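Local coordinates for protein 3-polyprenyl-4-hydroxybenzoate decarboxylase and related decarboxylases (Pelotomaculum thermopropionicum, PDB 6H6X) that is a prenylated-FMN-dependent UbiD-family decarboxylase (HmfF) that interconverts 2,5-furandicarboxylic acid and 2-furoic acid with carbon dioxide, at residues S143-H151 with S200-L211; R331-K340 with E359-H368. The protein carries 8 engineered substitutions. All blocks are in the same frame, centred on the assembly; numbering follows the deposited sequence.

Interaction 1 builds part of the prenylated-FMN site, whereas interaction 2 pairs two parallel strands of a separate sheet. Their centres lie 28 Å apart and their nearest atoms about 7 Å, so the two contacts do not touch. In residues 143-151 and 200-211, in the Rift-related domain, both segments supply ligands to manganese and potassium, which also bind the cofactor phosphate; Asn147 ND2 bonds to it directly. Residues 331-340 and 359-368 belong to the C-terminal domain and follow later in the chain. One end of interaction 2 still approaches the cofactor, about 6 Å from the Arg331 side chain between nearest atoms; at the far end the Lys340 side chain comes equally near the bound calcium.

Interaction 1 (S143-H151 with S200-L211); sequences SGVRNVSIH and SQATTRLGVDEL. With K (potassium ion), chain G; MN (manganese (II) ion), chain H; 4LU (1-deoxy-5-O-phosphono-1-(3,3,4,5-tetramethyl-9,11-dioxo-2,3,8,9,10,11-hexahydro-7H-quinolino[1,8-fg]pteridin-12-ium-7-y l)-D-ribitol), chain I.
The guanidinium of Arg146 lies under Leu211 CD1, which sits over one face toward the rim, while Asp209 takes its edge. NE and NH2 both hold Asp209 OD2, NH2 at 2.6 Å, with the carboxylate turned 61° from the guanidinium plane. The other oxygen, Asp209 OD1, accepts from Leu211 N and so caps the helix that begins at Glu210. If an alanine stood in for Arg146, the Asp209 carboxylate would probably lose its charged mate and Leu211 CD1 the flat group it covers. Val148 CG2 packs on Leu211 CG (3.6 Å). Glu210 divides its carboxylate: OE1 accepts from Val148 N (2.9 Å), approached from above the plane, and OE2 bridges manganese (2.3 Å) and potassium (2.6 Å). The Asn147 amide swings opposite the main-chain nitrogen (chi1 -164°), which sets OD1 on the manganese at 1.9 Å and ND2 on O2P of the cofactor phosphate; His169 also binds this metal. Val148 O, Ser200 O and Ala202 O ligate the potassium. Both metals also bind O2P, and their positive charge probably offsets that of the phosphate. Strand 146-157 pairs antiparallel with strand 130-139, Val148 and Arg146 meet the start of helix 210-217, and Phe173 of helix 169-179 lies against Asn147.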
loop_
_atom_site.group_PDB
_atom_site.type_symbol
_atom_site.label_atom_id
_atom_site.label_comp_id
_atom_site.label_asym_id
_atom_site.label_seq_id
_atom_site.Cartn_x
_atom_site.Cartn_y
_atom_site.Cartn_z
ATOM N N SER B 143 -43.706 16.393 10.798
ATOM C CA SER B 143 -43.929 16.136 9.361
ATOM C C SER B 143 -44.217 14.662 9.010
ATOM O O SER B 143 -44.630 14.359 7.885
ATOM C CB SER B 143 -42.738 16.647 8.536
ATOM O OG SER B 143 -41.727 15.670 8.373
ATOM N N GLY B 144 -43.946 13.745 9.942
ATOM C CA GLY B 144 -44.189 12.310 9.728
ATOM C C GLY B 144 -43.240 11.542 8.803
ATOM O O GLY B 144 -43.415 10.356 8.624
ATOM N N VAL B 145 -42.258 12.193 8.196
ATOM C CA VAL B 145 -41.323 11.484 7.326
ATOM C C VAL B 145 -40.388 10.510 8.093
ATOM O O VAL B 145 -40.028 10.746 9.258
ATOM C CB VAL B 145 -40.470 12.451 6.466
ATOM C CG1 VAL B 145 -41.372 13.281 5.546
ATOM C CG2 VAL B 145 -39.545 13.323 7.336
ATOM N N ARG B 146 -40.023 9.428 7.412
ATOM C CA ARG B 146 -39.189 8.382 7.973
ATOM C C ARG B 146 -37.709 8.582 7.618
ATOM O O ARG B 146 -37.383 8.905 6.472
ATOM C CB ARG B 146 -39.649 7.037 7.445
ATOM C CG ARG B 146 -39.040 5.863 8.185
ATOM C CD ARG B 146 -39.943 4.647 8.004
ATOM N NE ARG B 146 -40.124 4.338 6.588
ATOM C CZ ARG B 146 -41.072 3.543 6.087
ATOM N NH1 ARG B 146 -41.941 2.927 6.855
ATOM N NH2 ARG B 146 -41.105 3.326 4.794
ATOM N N ASN B 147 -36.835 8.349 8.599
ATOM C CA ASN B 147 -35.389 8.351 8.412
ATOM C C ASN B 147 -34.748 7.087 9.013
ATOM O O ASN B 147 -35.206 6.574 10.019
ATOM C CB ASN B 147 -34.799 9.589 9.088
ATOM C CG ASN B 147 -33.368 9.897 8.638
ATOM O OD1 ASN B 147 -33.161 10.473 7.560
ATOM N ND2 ASN B 147 -32.362 9.544 9.493
ATOM N N VAL B 148 -33.651 6.644 8.407
ATOM C CA VAL B 148 -32.853 5.552 8.908
ATOM C C VAL B 148 -31.387 6.038 9.019
ATOM O O VAL B 148 -30.880 6.669 8.119
ATOM C CB VAL B 148 -32.924 4.369 7.951
ATOM C CG1 VAL B 148 -32.203 3.153 8.508
ATOM C CG2 VAL B 148 -34.385 4.088 7.572
ATOM N N SER B 149 -30.739 5.716 10.126
ATOM C CA SER B 149 -29.308 5.952 10.328
ATOM C C SER B 149 -28.735 4.898 11.290
ATOM O O SER B 149 -29.486 4.162 11.946
ATOM C CB SER B 149 -29.089 7.376 10.914
ATOM O OG SER B 149 -30.057 7.681 11.915
ATOM N N ILE B 150 -27.405 4.842 11.381
ATOM C CA ILE B 150 -26.757 3.900 12.284
ATOM C C ILE B 150 -26.036 4.696 13.361
ATOM O O ILE B 150 -25.218 5.566 13.054
ATOM C CB ILE B 150 -25.751 2.995 11.533
ATOM C CG1 ILE B 150 -26.500 2.092 10.570
ATOM C CG2 ILE B 150 -24.922 2.152 12.528
ATOM C CD1 ILE B 150 -25.591 1.138 9.801
ATOM N N HIS B 151 -26.309 4.348 14.608
ATOM C CA HIS B 151 -25.725 5.002 15.811
ATOM C C HIS B 151 -25.163 3.928 16.715
ATOM O O HIS B 151 -25.750 2.833 16.852
ATOM C CB HIS B 151 -26.798 5.823 16.559
ATOM C CG HIS B 151 -27.451 6.834 15.679
ATOM N ND1 HIS B 151 -27.018 8.136 15.596
ATOM C CD2 HIS B 151 -28.413 6.698 14.736
ATOM C CE1 HIS B 151 -27.715 8.773 14.666
ATOM N NE2 HIS B 151 -28.559 7.917 14.121
ATOM N N SER B 200 -28.773 2.887 4.539
ATOM C CA SER B 200 -28.870 3.700 5.739
ATOM C C SER B 200 -27.803 4.797 5.830
ATOM O O SER B 200 -27.914 5.680 6.690
ATOM C CB SER B 200 -28.747 2.817 6.988
ATOM O OG SER B 200 -27.381 2.406 7.167
ATOM N N GLN B 201 -26.757 4.692 5.023
ATOM C CA GLN B 201 -25.674 5.680 4.945
ATOM C C GLN B 201 -25.844 6.728 3.848
ATOM O O GLN B 201 -24.983 7.554 3.664
ATOM C CB GLN B 201 -24.340 4.925 4.756
ATOM C CG GLN B 201 -24.074 3.967 5.902
ATOM C CD GLN B 201 -24.102 4.716 7.236
ATOM O OE1 GLN B 201 -25.050 4.586 8.073
ATOM N NE2 GLN B 201 -23.085 5.544 7.428
ATOM N N ALA B 202 -26.917 6.682 3.076
ATOM C CA ALA B 202 -27.208 7.797 2.131
ATOM C C ALA B 202 -27.369 9.136 2.866
ATOM O O ALA B 202 -28.081 9.250 3.903
ATOM C CB ALA B 202 -28.444 7.523 1.296
ATOM N N THR B 203 -26.675 10.125 2.324
ATOM C CA THR B 203 -26.724 11.493 2.800
ATOM C C THR B 203 -27.638 12.192 1.808
ATOM O O THR B 203 -27.316 12.299 0.622
ATOM C CB THR B 203 -25.315 12.133 2.811
ATOM O OG1 THR B 203 -24.382 11.258 3.466
ATOM C CG2 THR B 203 -25.337 13.507 3.514
ATOM N N THR B 204 -28.796 12.615 2.293
ATOM C CA THR B 204 -29.826 13.192 1.442
ATOM C C THR B 204 -30.359 14.459 2.075
ATOM O O THR B 204 -30.016 14.796 3.231
ATOM C CB THR B 204 -31.012 12.227 1.234
ATOM O OG1 THR B 204 -31.884 12.265 2.390
ATOM C CG2 THR B 204 -30.531 10.779 0.948
ATOM N N ARG B 205 -31.207 15.147 1.318
ATOM C CA ARG B 205 -31.927 16.301 1.850
ATOM C C ARG B 205 -32.968 15.757 2.837
ATOM O O ARG B 205 -33.222 14.550 2.895
ATOM C CB ARG B 205 -32.521 17.189 0.736
ATOM C CG ARG B 205 -34.017 17.002 0.466
ATOM C CD ARG B 205 -34.334 16.907 -1.016
ATOM N NE ARG B 205 -35.564 16.128 -1.182
ATOM C CZ ARG B 205 -35.871 15.351 -2.220
ATOM N NH1 ARG B 205 -35.050 15.214 -3.269
ATOM N NH2 ARG B 205 -37.043 14.705 -2.213
ATOM N N LEU B 206 -33.583 16.661 3.588
ATOM C CA LEU B 206 -34.204 16.322 4.873
ATOM C C LEU B 206 -35.332 15.256 4.878
ATOM O O LEU B 206 -35.556 14.620 5.915
ATOM C CB LEU B 206 -34.663 17.614 5.564
ATOM C CG LEU B 206 -35.172 17.556 7.005
ATOM C CD1 LEU B 206 -34.226 16.787 7.914
ATOM C CD2 LEU B 206 -35.380 18.975 7.520
ATOM N N GLY B 207 -36.021 15.039 3.754
ATOM C CA GLY B 207 -37.169 14.108 3.729
ATOM C C GLY B 207 -37.196 12.928 2.752
ATOM O O GLY B 207 -38.240 12.674 2.130
ATOM N N VAL B 208 -36.097 12.188 2.601
ATOM C CA VAL B 208 -36.150 10.958 1.790
ATOM C C VAL B 208 -35.829 9.743 2.653
ATOM O O VAL B 208 -34.846 9.703 3.405
ATOM C CB VAL B 208 -35.347 11.013 0.462
ATOM C CG1 VAL B 208 -33.938 11.446 0.682
ATOM C CG2 VAL B 208 -35.352 9.670 -0.255
ATOM N N ASP B 209 -36.702 8.757 2.512
ATOM C CA ASP B 209 -36.759 7.613 3.390
ATOM C C ASP B 209 -35.711 6.615 2.899
ATOM O O ASP B 209 -35.793 6.062 1.788
ATOM C CB ASP B 209 -38.189 7.047 3.353
ATOM C CG ASP B 209 -38.346 5.746 4.113
ATOM O OD1 ASP B 209 -37.389 5.267 4.749
ATOM O OD2 ASP B 209 -39.464 5.196 4.065
ATOM N N GLU B 210 -34.698 6.388 3.732
ATOM C CA GLU B 210 -33.674 5.415 3.348
ATOM C C GLU B 210 -34.173 3.996 3.175
ATOM O O GLU B 210 -33.552 3.233 2.444
ATOM C CB GLU B 210 -32.491 5.458 4.291
ATOM C CG GLU B 210 -31.744 6.770 4.147
ATOM C CD GLU B 210 -32.170 7.823 5.152
ATOM O OE1 GLU B 210 -33.307 7.793 5.717
ATOM O OE2 GLU B 210 -31.302 8.680 5.393
ATOM N N LEU B 211 -35.291 3.630 3.772
ATOM C CA LEU B 211 -35.853 2.262 3.496
ATOM C C LEU B 211 -36.327 2.126 2.032
ATOM O O LEU B 211 -36.233 1.065 1.442
ATOM C CB LEU B 211 -36.991 1.931 4.464
ATOM C CG LEU B 211 -36.621 1.845 5.938
ATOM C CD1 LEU B 211 -37.843 1.413 6.747
ATOM C CD2 LEU B 211 -35.467 0.882 6.212
HETATM K K K G . -29.016 8.186 6.590
HETATM MN MN MN H . -31.788 10.783 6.269
HETATM C C9 4LU I . -22.338 4.715 10.680
HETATM C C8 4LU I . -21.887 3.362 10.620
HETATM C C7 4LU I . -21.356 2.697 11.730
HETATM C C10 4LU I . -22.871 7.472 13.181
HETATM C C6 4LU I . -21.030 3.527 12.959
HETATM N N3 4LU I . -23.726 8.465 15.645
HETATM C C2 4LU I . -24.070 9.110 14.484
HETATM C C13 4LU I . -19.672 1.700 14.455
HETATM C C5 4LU I . -20.468 2.980 14.303
HETATM C C1 4LU I . -20.554 5.277 15.182
HETATM O O2 4LU I . -24.788 10.156 14.539
HETATM N N1 4LU I . -23.660 8.614 13.279
HETATM C C4 4LU I . -22.959 7.335 15.658
HETATM O O4 4LU I . -22.681 6.763 16.744
HETATM C C4A 4LU I . -22.475 6.776 14.347
HETATM N N5 4LU I . -21.699 5.573 14.258
HETATM C C3 4LU I . -20.336 3.968 15.409
HETATM C C12 4LU I . -21.782 2.397 14.899
HETATM C C5A 4LU I . -21.657 4.850 13.034
HETATM C C7M 4LU I . -20.878 1.250 11.614
HETATM C C8M 4LU I . -22.091 2.684 9.292
HETATM C C9A 4LU I . -22.214 5.525 11.829
HETATM N N10 4LU I . -22.485 6.944 11.922
HETATM C "C1'" 4LU I . -22.861 7.725 10.745
HETATM C "C2'" 4LU I . -24.362 7.785 10.377
HETATM O "O2'" 4LU I . -25.023 6.519 10.456
HETATM C "C3'" 4LU I . -24.464 8.263 8.938
HETATM O "O3'" 4LU I . -23.667 9.439 8.770
HETATM C "C4'" 4LU I . -25.917 8.485 8.506
HETATM O "O4'" 4LU I . -26.113 8.498 7.059
HETATM C "C5'" 4LU I . -26.566 9.754 9.031
HETATM O "O5'" 4LU I . -27.879 9.640 8.442
HETATM P P 4LU I . -28.899 10.897 8.286
HETATM O O2P 4LU I . -30.253 10.321 7.832
HETATM O O3P 4LU I . -29.038 11.503 9.712
HETATM O O1P 4LU I . -28.249 11.780 7.219
HETATM O O HOH W 1 -29.830 11.169 4.949
#

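Interaction 2 (R331-K340 with E359-H368)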
loop_
_atom_site.group_PDB
_atom_site.type_symbol
_atom_site.label_atom_id
_atom_site.label_comp_id
_atom_site.label_asym_id
_atom_site.label_seq_id
_atom_site.Cartn_x
_atom_site.Cartn_y
_atom_site.Cartn_z
ATOM N N ARG B 331 -13.068 8.703 3.732
ATOM C CA ARG B 331 -13.651 9.955 4.133
ATOM C C ARG B 331 -12.708 11.181 3.889
ATOM O O ARG B 331 -13.146 12.179 3.334
ATOM C CB ARG B 331 -13.898 9.839 5.632
ATOM C CG ARG B 331 -14.738 10.894 6.229
ATOM C CD ARG B 331 -14.712 10.704 7.737
ATOM N NE ARG B 331 -15.291 9.450 8.189
ATOM C CZ ARG B 331 -16.551 9.291 8.577
ATOM N NH1 ARG B 331 -17.406 10.321 8.595
ATOM N NH2 ARG B 331 -16.969 8.087 8.958
ATOM N N TYR B 332 -11.472 11.117 4.365
ATOM C CA TYR B 332 -10.584 12.256 4.407
ATOM C C TYR B 332 -9.763 12.446 3.142
ATOM O O TYR B 332 -9.435 13.602 2.805
ATOM C CB TYR B 332 -9.597 12.172 5.632
ATOM C CG TYR B 332 -10.315 12.167 6.951
ATOM C CD1 TYR B 332 -11.285 13.118 7.234
ATOM C CD2 TYR B 332 -10.044 11.222 7.923
ATOM C CE1 TYR B 332 -11.980 13.096 8.418
ATOM C CE2 TYR B 332 -10.737 11.198 9.138
ATOM C CZ TYR B 332 -11.698 12.133 9.371
ATOM O OH TYR B 332 -12.400 12.198 10.563
ATOM N N HIS B 333 -9.378 11.317 2.517
ATOM C CA HIS B 333 -8.554 11.294 1.347
ATOM C C HIS B 333 -9.292 10.836 0.079
ATOM O O HIS B 333 -9.844 9.727 0.070
ATOM C CB HIS B 333 -7.388 10.331 1.588
ATOM C CG HIS B 333 -6.316 10.883 2.439
ATOM N ND1 HIS B 333 -5.071 10.306 2.512
ATOM C CD2 HIS B 333 -6.301 11.971 3.255
ATOM C CE1 HIS B 333 -4.341 11.019 3.364
ATOM N NE2 HIS B 333 -5.065 12.032 3.818
ATOM N N ALA B 334 -9.219 11.631 -0.992
ATOM C CA ALA B 334 -9.816 11.295 -2.276
ATOM C C ALA B 334 -8.798 11.193 -3.415
ATOM O O ALA B 334 -7.825 11.962 -3.467
ATOM C CB ALA B 334 -10.903 12.257 -2.590
ATOM N N VAL B 335 -8.934 10.143 -4.229
ATOM C CA VAL B 335 -8.202 9.984 -5.460
ATOM C C VAL B 335 -9.210 10.052 -6.622
ATOM O O VAL B 335 -10.258 9.395 -6.581
ATOM C CB VAL B 335 -7.378 8.684 -5.509
ATOM C CG1 VAL B 335 -6.552 8.598 -6.771
ATOM C CG2 VAL B 335 -6.421 8.590 -4.338
ATOM N N ILE B 336 -8.926 10.889 -7.635
ATOM C CA ILE B 336 -9.851 11.185 -8.736
ATOM C C ILE B 336 -9.119 10.918 -10.019
ATOM O O ILE B 336 -8.048 11.447 -10.190
ATOM C CB ILE B 336 -10.351 12.638 -8.697
ATOM C CG1 ILE B 336 -11.084 12.868 -7.391
ATOM C CG2 ILE B 336 -11.336 12.938 -9.839
ATOM C CD1 ILE B 336 -11.491 14.267 -7.166
ATOM N N SER B 337 -9.645 10.038 -10.867
ATOM C CA SER B 337 -9.090 9.822 -12.225
ATOM C C SER B 337 -9.910 10.617 -13.236
ATOM O O SER B 337 -11.125 10.645 -13.166
ATOM C CB SER B 337 -9.082 8.339 -12.619
ATOM O OG SER B 337 -10.385 7.900 -12.666
ATOM N N ILE B 338 -9.233 11.334 -14.117
ATOM C CA ILE B 338 -9.883 12.039 -15.220
ATOM C C ILE B 338 -9.257 11.666 -16.551
ATOM O O ILE B 338 -8.109 11.271 -16.617
ATOM C CB ILE B 338 -9.806 13.552 -15.046
ATOM C CG1 ILE B 338 -8.366 14.073 -14.990
ATOM C CG2 ILE B 338 -10.608 14.004 -13.834
ATOM C CD1 ILE B 338 -8.361 15.594 -14.865
ATOM N N GLU B 339 -10.038 11.740 -17.615
ATOM C CA GLU B 339 -9.507 11.616 -18.979
ATOM C C GLU B 339 -9.324 13.048 -19.382
ATOM O O GLU B 339 -10.255 13.689 -19.844
ATOM C CB GLU B 339 -10.467 10.855 -19.900
ATOM C CG GLU B 339 -9.967 10.674 -21.333
ATOM C CD GLU B 339 -11.033 9.999 -22.231
ATOM O OE1 GLU B 339 -12.093 10.631 -22.436
ATOM O OE2 GLU B 339 -10.848 8.847 -22.725
ATOM N N LYS B 340 -8.135 13.580 -19.157
ATOM C CA LYS B 340 -7.954 15.030 -19.257
ATOM C C LYS B 340 -7.952 15.509 -20.735
ATOM O O LYS B 340 -7.255 14.917 -21.543
ATOM C CB LYS B 340 -6.676 15.466 -18.527
ATOM C CG LYS B 340 -6.399 16.953 -18.642
ATOM C CD LYS B 340 -5.450 17.480 -17.581
ATOM C CE LYS B 340 -4.062 16.921 -17.754
ATOM N NZ LYS B 340 -3.064 17.907 -17.283
ATOM N N GLU B 359 -15.623 17.132 5.061
ATOM C CA GLU B 359 -14.635 16.144 5.542
ATOM C C GLU B 359 -13.387 15.914 4.656
ATOM O O GLU B 359 -12.327 15.605 5.202
ATOM C CB GLU B 359 -15.319 14.799 5.752
ATOM C CG GLU B 359 -16.403 14.839 6.833
ATOM C CD GLU B 359 -17.432 13.718 6.693
ATOM O OE1 GLU B 359 -17.830 13.256 5.553
ATOM O OE2 GLU B 359 -17.834 13.259 7.787
ATOM N N VAL B 360 -13.519 16.051 3.320
ATOM C CA VAL B 360 -12.437 15.744 2.433
ATOM C C VAL B 360 -11.336 16.773 2.672
ATOM O O VAL B 360 -11.568 17.972 2.627
ATOM C CB VAL B 360 -12.802 15.779 0.935
ATOM C CG1 VAL B 360 -11.540 15.550 0.110
ATOM C CG2 VAL B 360 -13.876 14.736 0.622
ATOM N N LYS B 361 -10.128 16.261 2.822
ATOM C CA LYS B 361 -9.023 16.991 3.369
ATOM C C LYS B 361 -7.835 17.039 2.371
ATOM O O LYS B 361 -7.006 17.929 2.407
ATOM C CB LYS B 361 -8.600 16.183 4.628
ATOM C CG LYS B 361 -8.112 17.040 5.710
ATOM C CD LYS B 361 -7.683 16.247 6.920
ATOM C CE LYS B 361 -6.242 16.618 7.199
ATOM N NZ LYS B 361 -5.793 16.170 8.544
ATOM N N HIS B 362 -7.689 15.994 1.582
ATOM C CA HIS B 362 -6.538 15.727 0.750
ATOM C C HIS B 362 -7.096 15.056 -0.546
ATOM O O HIS B 362 -7.860 14.038 -0.467
ATOM C CB HIS B 362 -5.671 14.782 1.520
ATOM C CG HIS B 362 -4.395 14.374 0.841
ATOM N ND1 HIS B 362 -4.330 13.385 -0.125
ATOM C CD2 HIS B 362 -3.113 14.703 1.106
ATOM C CE1 HIS B 362 -3.073 13.154 -0.458
ATOM N NE2 HIS B 362 -2.310 13.953 0.263
ATOM N N VAL B 363 -6.762 15.626 -1.702
ATOM C CA VAL B 363 -7.269 15.167 -2.987
ATOM C C VAL B 363 -6.087 14.987 -3.907
ATOM O O VAL B 363 -5.269 15.913 -4.032
ATOM C CB VAL B 363 -8.230 16.187 -3.577
ATOM C CG1 VAL B 363 -8.863 15.694 -4.877
ATOM C CG2 VAL B 363 -9.288 16.496 -2.553
ATOM N N VAL B 364 -5.935 13.804 -4.478
ATOM C CA VAL B 364 -5.072 13.641 -5.614
ATOM C C VAL B 364 -5.782 13.320 -6.935
ATOM O O VAL B 364 -6.693 12.466 -6.969
ATOM C CB VAL B 364 -3.771 12.846 -5.369
ATOM C CG1 VAL B 364 -3.488 12.435 -3.925
ATOM C CG2 VAL B 364 -3.387 11.871 -6.417
ATOM N N VAL B 365 -5.380 14.030 -8.003
ATOM C CA VAL B 365 -5.978 13.835 -9.350
ATOM C C VAL B 365 -4.957 13.119 -10.229
ATOM O O VAL B 365 -3.816 13.494 -10.246
ATOM C CB VAL B 365 -6.420 15.162 -10.022
ATOM C CG1 VAL B 365 -7.094 14.898 -11.384
ATOM C CG2 VAL B 365 -7.365 15.930 -9.125
ATOM N N VAL B 366 -5.356 12.066 -10.914
ATOM C CA VAL B 366 -4.475 11.333 -11.799
ATOM C C VAL B 366 -5.164 11.094 -13.155
ATOM O O VAL B 366 -6.371 11.260 -13.287
ATOM C CB VAL B 366 -4.030 9.990 -11.232
ATOM C CG1 VAL B 366 -3.278 10.220 -9.931
ATOM C CG2 VAL B 366 -5.235 9.084 -10.969
ATOM N N ASP B 367 -4.371 10.708 -14.146
ATOM C CA ASP B 367 -4.893 10.356 -15.446
ATOM C C ASP B 367 -5.659 9.015 -15.406
ATOM O O ASP B 367 -5.406 8.150 -14.561
ATOM C CB ASP B 367 -3.723 10.305 -16.446
ATOM C CG ASP B 367 -3.116 11.708 -16.707
ATOM O OD1 ASP B 367 -3.875 12.621 -17.129
ATOM O OD2 ASP B 367 -1.909 11.926 -16.453
ATOM N N HIS B 368 -6.594 8.872 -16.342
ATOM C CA HIS B 368 -7.495 7.698 -16.470
ATOM C C HIS B 368 -6.825 6.349 -16.465
ATOM O O HIS B 368 -7.415 5.385 -16.011
ATOM C CB HIS B 368 -8.436 7.825 -17.714
ATOM C CG HIS B 368 -7.727 7.848 -19.052
ATOM N ND1 HIS B 368 -7.909 6.875 -20.019
ATOM C CD2 HIS B 368 -6.852 8.736 -19.589
ATOM C CE1 HIS B 368 -7.165 7.155 -21.078
ATOM N NE2 HIS B 368 -6.525 8.287 -20.850
HETATM O O HOH W 2 -5.556 11.344 -1.388
HETATM O O HOH W 3 -5.770 11.622 -19.038
#
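Tyr332 O is gripped by two successive backbone amides, Lys361 N at 2.7 Å and His362 N at 3.2 Å, the second in the carbonyl plane and the first tilted from it. This fork opens the parallel pairing of strands 333-338 and 362-367, whose segment axes approach to 4.6 Å at 27°. Ala334 N then donates to His362 O, and Ala334 O accepts from Val364 N; the alternation continues through Ile336 to Ile338 N on Val366 O, before a weak last bond from His368 N to Ile338 O.

Beside the fork, Arg331 NH1 forms a salt bridge with Glu359 OE2 (3.1 Å), the oxygen lying in the guanidinium plane but the nitrogen above the carboxylate, whose plane is nearly perpendicular. The rings of His333 and His362 stack face to face with an offset, centroids 4.3 Å apart and planes at 23°. The His362 side chain leaves CA pointing directly back from the main-chain nitrogen (chi1 -179°), which carries the ring over His333. A water at the edge of the His362 ring, 2.7 Å from ND1, also donates to Ala334 O, while His333 ND1 is hydrogen-bonded to Glu379 of the second subunit. On the other face of the sheet Ile336 CD1 meets Val363 CG1 at 3.8 Å; nearer the strand ends, Ile338 CD1 packs on Val365 CG1 at the same distance. Past the strand ends, Glu339 CG makes a CH-pi contact over the poorly ordered His368 ring.

The pair belongs to a beta-alpha-beta unit. Its connecting helix 345-356 covers Ile336, Val363 and Val365; helix 375-385 covers Val335, Val364 and Val366 on the opposite face, and strands 319-324 and 414-418 flank the two strands within the sheet.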